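Local coordinates for protein porin (Rhodobacter blasticus, PDB 3PRN) that forms trimeric outer-membrane channels through which small hydrophilic solutes, up to about 0.6 kDa, diffuse passively, at residues S28-N34 with L51-D57; A65-Q70 with Y117-Y121; R9-Q13 with G101-S105. The protein carries 1 engineered substitution. All coordinates share one frame; numbering follows the deposited sequence.

The three contacts belong to a 16-stranded porin barrel, each centred about 15 Å from the centre of the chain; interactions 1 and 2 lie on the same side of it. Interaction 1 is the hairpin pairing of 28-34 with 51-57 and carries the magnesium site. The other two pack the long loop between helix 88-91 and strand 131-138, the pore-constricting loop of porins, against the inside of the wall. Interaction 2 touches the hairpin through a 2.6 Å salt bridge from Lys-120 NZ to Asp-56 OD2. Interaction 3 reaches it where Glu-103 OE2 comes 2.9 Å from Ser-28 OG, a ligand of the magnesium ion. Interactions 2 and 3 do not touch; their centres are 22 Å apart.

Interaction 1 of 3, residues S28-N34 with L51-D57; sequences SSRLRIN and LRMQWDD. With MG (magnesium ion), chain B.
A beta hairpin of the porin barrel, strands 25-39 and 46-56, pairs here in antiparallel register, with Leu-31 opposite Trp-55 and Ile-33 opposite Met-53 as hydrogen-bonded pairs. The face with Arg-30, Arg-32 and Arg-52 carries a polar ladder. Arg-52 NE donates in plane to Asn-34 OD1 (2.7 Å). The guanidinium groups of Arg-32 and Arg-52 stack flat, centres 3.6 Å apart and planes at 11°. Arg-32 grips Gln-54 OE1 side-on with NE and NH2, both from the same face of the amide. Gln-54 NE2 lies over the Arg-30 guanidinium and donates to Asp-56 OD2, while Arg-30 NE makes a nearly straight salt bridge to the syn lone pair of Asp-56 OD1 (2.8 Å, 172°). These bonds fix the rotation of the Gln-54 amide. At the hairpin's far end, Ser-28 OG (2.0 Å) and Asp-57 OD1 (2.1 Å) bind the magnesium ion with three waters; Ser-29 N also donates to Asp-57 OD1. Asp-56 OD2 has a second partner in Lys-120, and Ser-28 OG bonds Glu-103. On the opposite face Leu-31, Ile-33 and Trp-55 pack against a second subunit and Met-53 against a third, while strand 2-15 pairs along the other edge of 28-34.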
loop_
_atom_site.group_PDB
_atom_site.type_symbol
_atom_site.label_atom_id
_atom_site.label_comp_id
_atom_site.label_asym_id
_atom_site.label_seq_id
_atom_site.Cartn_x
_atom_site.Cartn_y
_atom_site.Cartn_z
ATOM N N SER A 28 12.189 13.287 -14.262
ATOM C CA SER A 28 12.412 12.408 -13.126
ATOM C C SER A 28 11.511 12.887 -11.981
ATOM O O SER A 28 11.546 14.073 -11.638
ATOM C CB SER A 28 13.880 12.450 -12.688
ATOM O OG SER A 28 14.074 11.744 -11.482
ATOM N N SER A 29 10.867 11.931 -11.318
ATOM C CA SER A 29 9.936 12.323 -10.254
ATOM C C SER A 29 9.834 11.250 -9.194
ATOM O O SER A 29 10.234 10.101 -9.415
ATOM C CB SER A 29 8.565 12.609 -10.899
ATOM O OG SER A 29 8.096 11.467 -11.544
ATOM N N ARG A 30 9.331 11.664 -8.025
ATOM C CA ARG A 30 9.263 10.711 -6.897
ATOM C C ARG A 30 8.044 11.079 -6.035
ATOM O O ARG A 30 7.798 12.257 -5.795
ATOM C CB ARG A 30 10.530 10.834 -6.047
ATOM C CG ARG A 30 10.409 10.127 -4.675
ATOM C CD ARG A 30 11.668 10.233 -3.855
ATOM N NE ARG A 30 12.780 9.516 -4.445
ATOM C CZ ARG A 30 14.006 9.452 -3.879
ATOM N NH1 ARG A 30 14.280 10.034 -2.729
ATOM N NH2 ARG A 30 14.925 8.769 -4.546
ATOM N N LEU A 31 7.325 10.077 -5.565
ATOM C CA LEU A 31 6.275 10.319 -4.581
ATOM C C LEU A 31 6.663 9.533 -3.313
ATOM O O LEU A 31 6.925 8.303 -3.450
ATOM C CB LEU A 31 4.912 9.905 -5.091
ATOM C CG LEU A 31 3.813 9.834 -4.007
ATOM C CD1 LEU A 31 3.597 11.228 -3.445
ATOM C CD2 LEU A 31 2.524 9.323 -4.620
ATOM N N ARG A 32 6.775 10.177 -2.160
ATOM C CA ARG A 32 7.090 9.452 -0.941
ATOM C C ARG A 32 5.956 9.672 0.087
ATOM O O ARG A 32 5.589 10.829 0.404
ATOM C CB ARG A 32 8.439 9.911 -0.314
ATOM C CG ARG A 32 8.671 9.213 1.047
ATOM C CD ARG A 32 9.969 9.796 1.691
ATOM N NE ARG A 32 11.127 9.217 1.013
ATOM C CZ ARG A 32 12.407 9.478 1.285
ATOM N NH1 ARG A 32 12.747 10.328 2.274
ATOM N NH2 ARG A 32 13.362 8.871 0.572
ATOM N N ILE A 33 5.411 8.568 0.627
ATOM C CA ILE A 33 4.447 8.641 1.698
ATOM C C ILE A 33 4.980 7.873 2.903
ATOM O O ILE A 33 5.303 6.690 2.749
ATOM C CB ILE A 33 3.086 8.023 1.292
ATOM C CG1 ILE A 33 2.388 8.843 0.206
ATOM C CG2 ILE A 33 2.098 7.939 2.459
ATOM C CD1 ILE A 33 1.435 8.014 -0.646
ATOM N N ASN A 34 5.003 8.491 4.082
ATOM C CA ASN A 34 5.419 7.790 5.298
ATOM C C ASN A 34 4.147 7.561 6.160
ATOM O O ASN A 34 3.338 8.505 6.351
ATOM C CB ASN A 34 6.400 8.630 6.108
ATOM C CG ASN A 34 7.703 8.926 5.368
ATOM O OD1 ASN A 34 8.390 8.006 4.915
ATOM N ND2 ASN A 34 8.028 10.209 5.284
ATOM N N LEU A 51 6.172 2.787 8.231
ATOM C CA LEU A 51 6.177 2.107 6.944
ATOM C C LEU A 51 6.351 3.220 5.875
ATOM O O LEU A 51 5.770 4.323 6.044
ATOM C CB LEU A 51 4.884 1.353 6.716
ATOM C CG LEU A 51 4.807 0.433 5.519
ATOM C CD1 LEU A 51 5.714 -0.778 5.693
ATOM C CD2 LEU A 51 3.384 -0.041 5.287
ATOM N N ARG A 52 7.051 2.950 4.785
ATOM C CA ARG A 52 7.168 3.905 3.681
ATOM C C ARG A 52 6.630 3.306 2.365
ATOM O O ARG A 52 6.837 2.104 2.054
ATOM C CB ARG A 52 8.648 4.283 3.457
ATOM C CG ARG A 52 8.938 5.237 2.312
ATOM C CD ARG A 52 10.356 5.829 2.421
ATOM N NE ARG A 52 10.417 6.732 3.639
ATOM C CZ ARG A 52 11.562 7.292 4.027
ATOM N NH1 ARG A 52 12.720 7.071 3.337
ATOM N NH2 ARG A 52 11.607 8.113 5.061
ATOM N N MET A 53 5.954 4.107 1.560
ATOM C CA MET A 53 5.486 3.757 0.226
ATOM C C MET A 53 6.115 4.835 -0.684
ATOM O O MET A 53 5.866 6.018 -0.545
ATOM C CB MET A 53 3.959 3.792 0.054
ATOM C CG MET A 53 3.343 2.631 0.903
ATOM S SD MET A 53 1.497 2.748 0.747
ATOM C CE MET A 53 1.360 1.914 -0.833
ATOM N N GLN A 54 7.121 4.417 -1.480
ATOM C CA GLN A 54 7.797 5.351 -2.349
ATOM C C GLN A 54 7.793 4.852 -3.791
ATOM O O GLN A 54 8.099 3.678 -3.996
ATOM C CB GLN A 54 9.245 5.538 -1.921
ATOM C CG GLN A 54 10.012 6.600 -2.738
ATOM C CD GLN A 54 11.402 6.771 -2.131
ATOM O OE1 GLN A 54 11.458 7.164 -0.937
ATOM N NE2 GLN A 54 12.460 6.491 -2.872
ATOM N N TRP A 55 7.467 5.756 -4.704
ATOM C CA TRP A 55 7.489 5.454 -6.120
ATOM C C TRP A 55 8.511 6.411 -6.778
ATOM O O TRP A 55 8.552 7.620 -6.459
ATOM C CB TRP A 55 6.072 5.699 -6.740
ATOM C CG TRP A 55 6.108 5.510 -8.247
ATOM C CD1 TRP A 55 5.967 4.334 -8.938
ATOM C CD2 TRP A 55 6.297 6.544 -9.231
ATOM N NE1 TRP A 55 6.044 4.575 -10.278
ATOM C CE2 TRP A 55 6.267 5.913 -10.502
ATOM C CE3 TRP A 55 6.548 7.914 -9.167
ATOM C CZ2 TRP A 55 6.471 6.618 -11.692
ATOM C CZ3 TRP A 55 6.728 8.631 -10.342
ATOM C CH2 TRP A 55 6.690 7.958 -11.618
ATOM N N ASP A 56 9.299 5.883 -7.686
ATOM C CA ASP A 56 10.204 6.649 -8.524
ATOM C C ASP A 56 9.951 6.350 -10.006
ATOM O O ASP A 56 9.583 5.247 -10.372
ATOM C CB ASP A 56 11.688 6.306 -8.189
ATOM C CG ASP A 56 12.076 6.890 -6.809
ATOM O OD1 ASP A 56 12.544 8.030 -6.785
ATOM O OD2 ASP A 56 11.948 6.177 -5.794
ATOM N N ASP A 57 10.179 7.340 -10.866
ATOM C CA ASP A 57 10.041 7.091 -12.311
ATOM C C ASP A 57 10.989 5.940 -12.665
ATOM O O ASP A 57 12.107 5.806 -12.136
ATOM C CB ASP A 57 10.318 8.361 -13.135
ATOM C CG ASP A 57 11.776 8.741 -12.989
ATOM O OD1 ASP A 57 12.105 9.428 -11.992
ATOM O OD2 ASP A 57 12.600 8.308 -13.828
HETATM MG MG MG B . 14.052 9.708 -11.217
HETATM O O HOH W 1 13.150 9.690 -8.886
HETATM O O HOH W 2 14.281 7.290 -10.662
HETATM O O HOH W 3 15.115 8.992 -13.126
#

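Interaction 2 of 3, residues A65-Q70 with Y117-Y121; sequences AGNAAQ and YNSKY. With C8E ((hydroxyethyloxy)tri(ethyloxy)octane), chain C.
Inside the porin barrel, the long constricting loop returns to the wall at Tyr-117 to Tyr-121 and meets residues 65-70, which lead into strand 70-75. Their bonding is centred on one amide. Asn-67 ND2 uses both hydrogens across the contact: one goes to Asn-118 O (2.8 Å), in the carbonyl plane, the other to Tyr-117 OH (3.0 Å, 163°), nearly in the amide plane. Its CG sits between the backbone N and the carbonyl carbon (chi1 63°), which brings ND2 between Asn-118 O and Tyr-117 OH and leaves CB near Ser-119 O. Asn-67 OD1 accepts from Arg-52 N of the hairpin, so both ends of the amide are held and its flip is fixed. The Tyr-117 ring stands at 77° to this amide and is about as steep to that of Gln-70, whose NE2 approaches Tyr-117 CE1 and is bonded to Asn-84 O. Waters also bridge the segments: one links the backbone Ala-68 O to the Tyr-117 hydroxyl, another joins Ala-68 N to Lys-120 O. Lys-120 NZ makes salt bridges with Asp-56 and Asp-59. The third subunit also meets this site, Asn-67 O accepting from Thr-64 OG1 of that subunit. Beside Ala-65 and Tyr-121 a detergent molecule lies against both segments, its C3 3.9 Å from Ala-65 CB and its C4 over one face of the Tyr-121 ring.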
loop_
_atom_site.group_PDB
_atom_site.type_symbol
_atom_site.label_atom_id
_atom_site.label_comp_id
_atom_site.label_asym_id
_atom_site.label_seq_id
_atom_site.Cartn_x
_atom_site.Cartn_y
_atom_site.Cartn_z
ATOM N N ALA A 65 4.666 -0.135 -3.512
ATOM C CA ALA A 65 4.426 -1.037 -2.390
ATOM C C ALA A 65 5.088 -0.450 -1.120
ATOM O O ALA A 65 5.720 0.592 -1.234
ATOM C CB ALA A 65 4.993 -2.425 -2.674
ATOM N N GLY A 66 4.805 -1.106 -0.011
ATOM C CA GLY A 66 5.420 -0.647 1.244
ATOM C C GLY A 66 6.795 -1.380 1.347
ATOM O O GLY A 66 7.044 -2.397 0.677
ATOM N N ASN A 67 7.638 -0.838 2.209
ATOM C CA ASN A 67 8.957 -1.412 2.508
ATOM C C ASN A 67 8.845 -2.318 3.760
ATOM O O ASN A 67 7.713 -2.694 4.155
ATOM C CB ASN A 67 10.019 -0.333 2.665
ATOM C CG ASN A 67 9.795 0.601 3.812
ATOM O OD1 ASN A 67 8.705 0.597 4.405
ATOM N ND2 ASN A 67 10.755 1.438 4.167
ATOM N N ALA A 68 9.988 -2.649 4.400
ATOM C CA ALA A 68 9.905 -3.473 5.634
ATOM C C ALA A 68 9.837 -2.501 6.815
ATOM O O ALA A 68 10.324 -1.342 6.741
ATOM C CB ALA A 68 11.177 -4.323 5.710
ATOM N N ALA A 69 9.155 -2.901 7.896
ATOM C CA ALA A 69 8.834 -2.010 8.994
ATOM C C ALA A 69 10.032 -1.685 9.883
ATOM O O ALA A 69 11.003 -2.446 9.964
ATOM C CB ALA A 69 7.816 -2.717 9.958
ATOM N N GLN A 70 9.890 -0.548 10.527
ATOM C CA GLN A 70 10.830 -0.063 11.536
ATOM C C GLN A 70 9.997 0.154 12.822
ATOM O O GLN A 70 8.887 0.728 12.721
ATOM C CB GLN A 70 11.482 1.243 11.088
ATOM C CG GLN A 70 12.457 1.786 12.134
ATOM C CD GLN A 70 12.942 3.201 11.830
ATOM O OE1 GLN A 70 12.545 4.144 12.510
ATOM N NE2 GLN A 70 13.791 3.405 10.841
ATOM N N TYR A 117 18.771 2.968 5.886
ATOM C CA TYR A 117 17.339 2.645 5.819
ATOM C C TYR A 117 16.897 2.258 4.399
ATOM O O TYR A 117 17.176 2.992 3.453
ATOM C CB TYR A 117 16.565 3.915 6.226
ATOM C CG TYR A 117 15.062 3.747 6.299
ATOM C CD1 TYR A 117 14.462 3.015 7.296
ATOM C CD2 TYR A 117 14.263 4.333 5.321
ATOM C CE1 TYR A 117 13.060 2.876 7.354
ATOM C CE2 TYR A 117 12.860 4.216 5.374
ATOM C CZ TYR A 117 12.278 3.501 6.386
ATOM O OH TYR A 117 10.897 3.367 6.426
ATOM N N ASN A 118 16.149 1.168 4.257
ATOM C CA ASN A 118 15.756 0.735 2.888
ATOM C C ASN A 118 14.388 1.314 2.568
ATOM O O ASN A 118 13.387 0.922 3.232
ATOM C CB ASN A 118 15.707 -0.803 2.824
ATOM C CG ASN A 118 17.103 -1.374 3.133
ATOM O OD1 ASN A 118 18.065 -0.981 2.487
ATOM N ND2 ASN A 118 17.179 -2.291 4.078
ATOM N N SER A 119 14.321 2.214 1.609
ATOM C CA SER A 119 13.058 2.868 1.318
ATOM C C SER A 119 12.043 2.001 0.599
ATOM O O SER A 119 10.853 2.383 0.662
ATOM C CB SER A 119 13.256 4.153 0.499
ATOM O OG SER A 119 13.795 5.174 1.302
ATOM N N LYS A 120 12.451 0.929 -0.046
ATOM C CA LYS A 120 11.585 0.116 -0.846
ATOM C C LYS A 120 11.808 -1.379 -0.645
ATOM O O LYS A 120 12.802 -1.715 0.015
ATOM C CB LYS A 120 11.957 0.353 -2.342
ATOM C CG LYS A 120 11.568 1.790 -2.734
ATOM C CD LYS A 120 11.788 1.937 -4.239
ATOM C CE LYS A 120 11.400 3.331 -4.673
ATOM N NZ LYS A 120 11.735 3.597 -6.089
ATOM N N TYR A 121 10.970 -2.195 -1.240
ATOM C CA TYR A 121 11.106 -3.643 -1.189
ATOM C C TYR A 121 12.357 -3.998 -2.038
ATOM O O TYR A 121 12.882 -3.140 -2.770
ATOM C CB TYR A 121 9.844 -4.284 -1.768
ATOM C CG TYR A 121 9.757 -4.158 -3.301
ATOM C CD1 TYR A 121 10.347 -5.079 -4.166
ATOM C CD2 TYR A 121 9.070 -3.098 -3.852
ATOM C CE1 TYR A 121 10.230 -4.978 -5.545
ATOM C CE2 TYR A 121 8.949 -2.951 -5.225
ATOM C CZ TYR A 121 9.520 -3.894 -6.064
ATOM O OH TYR A 121 9.405 -3.700 -7.441
HETATM C C1 C8E C . 5.200 -7.555 -1.292
HETATM C C2 C8E C . 5.407 -6.229 -1.856
HETATM C C3 C8E C . 5.404 -6.246 -3.320
HETATM C C4 C8E C . 6.811 -6.302 -3.713
HETATM C C5 C8E C . 6.904 -7.542 -4.536
HETATM C C6 C8E C . 7.251 -7.216 -5.880
HETATM C C7 C8E C . 7.857 -8.452 -6.286
HETATM C C8 C8E C . 8.150 -8.429 -7.729
HETATM O O9 C8E C . 9.247 -9.218 -8.221
HETATM C C10 C8E C . 8.964 -10.591 -8.423
HETATM C C11 C8E C . 10.218 -11.224 -8.976
HETATM O O12 C8E C . 10.690 -10.570 -10.196
HETATM C C13 C8E C . 11.724 -9.523 -10.105
HETATM C C14 C8E C . 11.424 -8.017 -10.382
HETATM O O15 C8E C . 12.267 -6.978 -10.990
HETATM C C16 C8E C . 12.769 -6.030 -10.025
HETATM C C17 C8E C . 11.790 -5.069 -9.337
HETATM O O18 C8E C . 12.061 -3.970 -8.493
HETATM C C19 C8E C . 12.969 -2.908 -8.873
HETATM C C20 C8E C . 12.361 -1.396 -8.825
HETATM O O21 C8E C . 12.410 -0.829 -10.143
HETATM O O HOH W 4 8.304 1.975 -0.584
HETATM O O HOH W 5 8.602 -0.514 -1.879
HETATM O O HOH W 6 10.026 1.273 7.758
HETATM O O HOH W 7 12.502 -3.000 2.692
#

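Interaction 3 of 3, residues R9-Q13 with G101-S105; sequences RFGLQ and GYEWS. Engineered in segment 101-105: Trp-104 (natural residue Ala).
The Tyr-102 ring has Arg-9 CG and Leu-12 O of strand 2-15 near its plane at the edge, while CG of the adjacent Glu-103 lies over the centre of one face. The flat guanidinium of Arg-9 stands at 77° to this ring; Glu-103 CA lies over one of its faces, offset toward the rim, and two waters sit in plane at its edge. Engineered Trp-104, alanine in the natural protein, has Gly-101 O over the centre of one indole face, 3.5 Å above the plane. These groups belong to the long constricting loop of the porin barrel, which makes a type I beta turn from Gly-101 to Trp-104, closed by a bond from Trp-104 N to Gly-101 O.

The phenol reaches the strand at Gly-11, where the lack of a side chain leaves room for the ring: Tyr-102 CZ is 3.5 Å from Gly-11 CA. Its hydroxyl bonds Ser-28 O on strand 25-39, so the side chain crosses one strand to reach the next. Arg-9 extends from CG to NE past the turn, CD 3.5 Å from Tyr-102 O. The edge waters extend this link, one accepting from Arg-9 NH2 (2.8 Å) and donating to Glu-103 O. Arg-9 NH2 and Glu-103 OE2 are 4.4 Å apart, but the oxygen is well out of the guanidinium plane, so any attraction is probably between the charges alone, with no N-H directed at the oxygen. Nearby Arg-30 adds a like charge, so the carboxylate probably eases a positive cluster. Glu-103 OE2 also bonds Ser-28 OG, a magnesium ligand. Gln-13, whose OE1 is held by Arg-18, sends NE2 to the syn lone pair of Glu-103 OE2 at 3.2 Å, 16° out of its own amide plane.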
loop_
_atom_site.group_PDB
_atom_site.type_symbol
_atom_site.label_atom_id
_atom_site.label_comp_id
_atom_site.label_asym_id
_atom_site.label_seq_id
_atom_site.Cartn_x
_atom_site.Cartn_y
_atom_site.Cartn_z
ATOM N N ARG A 9 8.041 15.304 -5.823
ATOM C CA ARG A 9 9.020 16.141 -6.537
ATOM C C ARG A 9 8.961 15.751 -8.004
ATOM O O ARG A 9 8.775 14.561 -8.328
ATOM C CB ARG A 9 10.418 16.076 -5.960
ATOM C CG ARG A 9 11.198 14.806 -6.329
ATOM C CD ARG A 9 12.515 14.745 -5.542
ATOM N NE ARG A 9 13.276 13.604 -5.987
ATOM C CZ ARG A 9 14.309 13.074 -5.298
ATOM N NH1 ARG A 9 14.699 13.565 -4.155
ATOM N NH2 ARG A 9 14.890 12.026 -5.878
ATOM N N PHE A 10 9.215 16.738 -8.873
ATOM C CA PHE A 10 9.309 16.388 -10.310
ATOM C C PHE A 10 10.164 17.449 -11.009
ATOM O O PHE A 10 10.221 18.587 -10.504
ATOM C CB PHE A 10 7.902 16.247 -10.917
ATOM C CG PHE A 10 7.056 17.491 -10.911
ATOM C CD1 PHE A 10 7.237 18.465 -11.868
ATOM C CD2 PHE A 10 6.070 17.705 -9.957
ATOM C CE1 PHE A 10 6.488 19.637 -11.878
ATOM C CE2 PHE A 10 5.296 18.854 -10.001
ATOM C CZ PHE A 10 5.497 19.816 -10.937
ATOM N N GLY A 11 10.775 17.144 -12.140
ATOM C CA GLY A 11 11.599 18.145 -12.815
ATOM C C GLY A 11 12.327 17.407 -13.966
ATOM O O GLY A 11 11.923 16.310 -14.375
ATOM N N LEU A 12 13.385 18.037 -14.430
ATOM C CA LEU A 12 14.163 17.545 -15.549
ATOM C C LEU A 12 15.531 17.086 -15.013
ATOM O O LEU A 12 16.114 17.756 -14.161
ATOM C CB LEU A 12 14.399 18.680 -16.573
ATOM C CG LEU A 12 13.119 19.190 -17.245
ATOM C CD1 LEU A 12 13.416 20.506 -17.975
ATOM C CD2 LEU A 12 12.565 18.155 -18.208
ATOM N N GLN A 13 15.949 15.945 -15.519
ATOM C CA GLN A 13 17.221 15.348 -15.132
ATOM C C GLN A 13 18.003 15.037 -16.429
ATOM O O GLN A 13 17.537 14.275 -17.256
ATOM C CB GLN A 13 16.982 14.053 -14.373
ATOM C CG GLN A 13 18.272 13.415 -13.843
ATOM C CD GLN A 13 18.074 11.915 -13.674
ATOM O OE1 GLN A 13 18.203 11.169 -14.631
ATOM N NE2 GLN A 13 17.652 11.429 -12.488
ATOM N N GLY A 101 20.561 20.548 -5.935
ATOM C CA GLY A 101 19.626 20.210 -7.006
ATOM C C GLY A 101 18.332 19.618 -6.376
ATOM O O GLY A 101 18.300 19.292 -5.168
ATOM N N TYR A 102 17.305 19.443 -7.207
ATOM C CA TYR A 102 16.035 18.951 -6.646
ATOM C C TYR A 102 16.093 17.488 -6.262
ATOM O O TYR A 102 15.186 17.019 -5.544
ATOM C CB TYR A 102 14.889 19.243 -7.613
ATOM C CG TYR A 102 14.548 18.257 -8.683
ATOM C CD1 TYR A 102 15.294 18.166 -9.833
ATOM C CD2 TYR A 102 13.455 17.364 -8.528
ATOM C CE1 TYR A 102 14.954 17.295 -10.854
ATOM C CE2 TYR A 102 13.136 16.446 -9.523
ATOM C CZ TYR A 102 13.866 16.455 -10.695
ATOM O OH TYR A 102 13.604 15.606 -11.692
ATOM N N GLU A 103 17.171 16.767 -6.587
ATOM C CA GLU A 103 17.247 15.377 -6.132
ATOM C C GLU A 103 18.291 15.213 -5.043
ATOM O O GLU A 103 18.598 14.045 -4.753
ATOM C CB GLU A 103 17.546 14.439 -7.308
ATOM C CG GLU A 103 16.452 14.561 -8.365
ATOM C CD GLU A 103 16.895 13.872 -9.656
ATOM O OE1 GLU A 103 17.913 14.315 -10.260
ATOM O OE2 GLU A 103 16.220 12.912 -10.011
ATOM N N TRP A 104 18.810 16.262 -4.420
ATOM C CA TRP A 104 19.793 16.205 -3.359
ATOM C C TRP A 104 20.918 15.229 -3.702
ATOM O O TRP A 104 21.133 14.230 -3.018
ATOM C CB TRP A 104 19.241 15.773 -1.921
ATOM C CG TRP A 104 18.204 16.874 -1.823
ATOM C CD1 TRP A 104 16.878 16.765 -1.932
ATOM C CD2 TRP A 104 18.547 18.248 -1.699
ATOM N NE1 TRP A 104 16.361 18.105 -1.931
ATOM C CE2 TRP A 104 17.363 18.959 -1.809
ATOM C CE3 TRP A 104 19.752 18.950 -1.510
ATOM C CZ2 TRP A 104 17.315 20.365 -1.787
ATOM C CZ3 TRP A 104 19.687 20.360 -1.463
ATOM C CH2 TRP A 104 18.525 21.034 -1.600
ATOM N N SER A 105 21.646 15.528 -4.763
ATOM C CA SER A 105 22.766 14.666 -5.177
ATOM C C SER A 105 24.092 15.462 -5.165
ATOM O O SER A 105 24.146 16.702 -5.233
ATOM C CB SER A 105 22.530 14.124 -6.585
ATOM O OG SER A 105 22.531 15.194 -7.513
HETATM O O HOH W 8 13.992 15.878 -2.559
HETATM O O HOH W 9 17.199 11.530 -4.340
#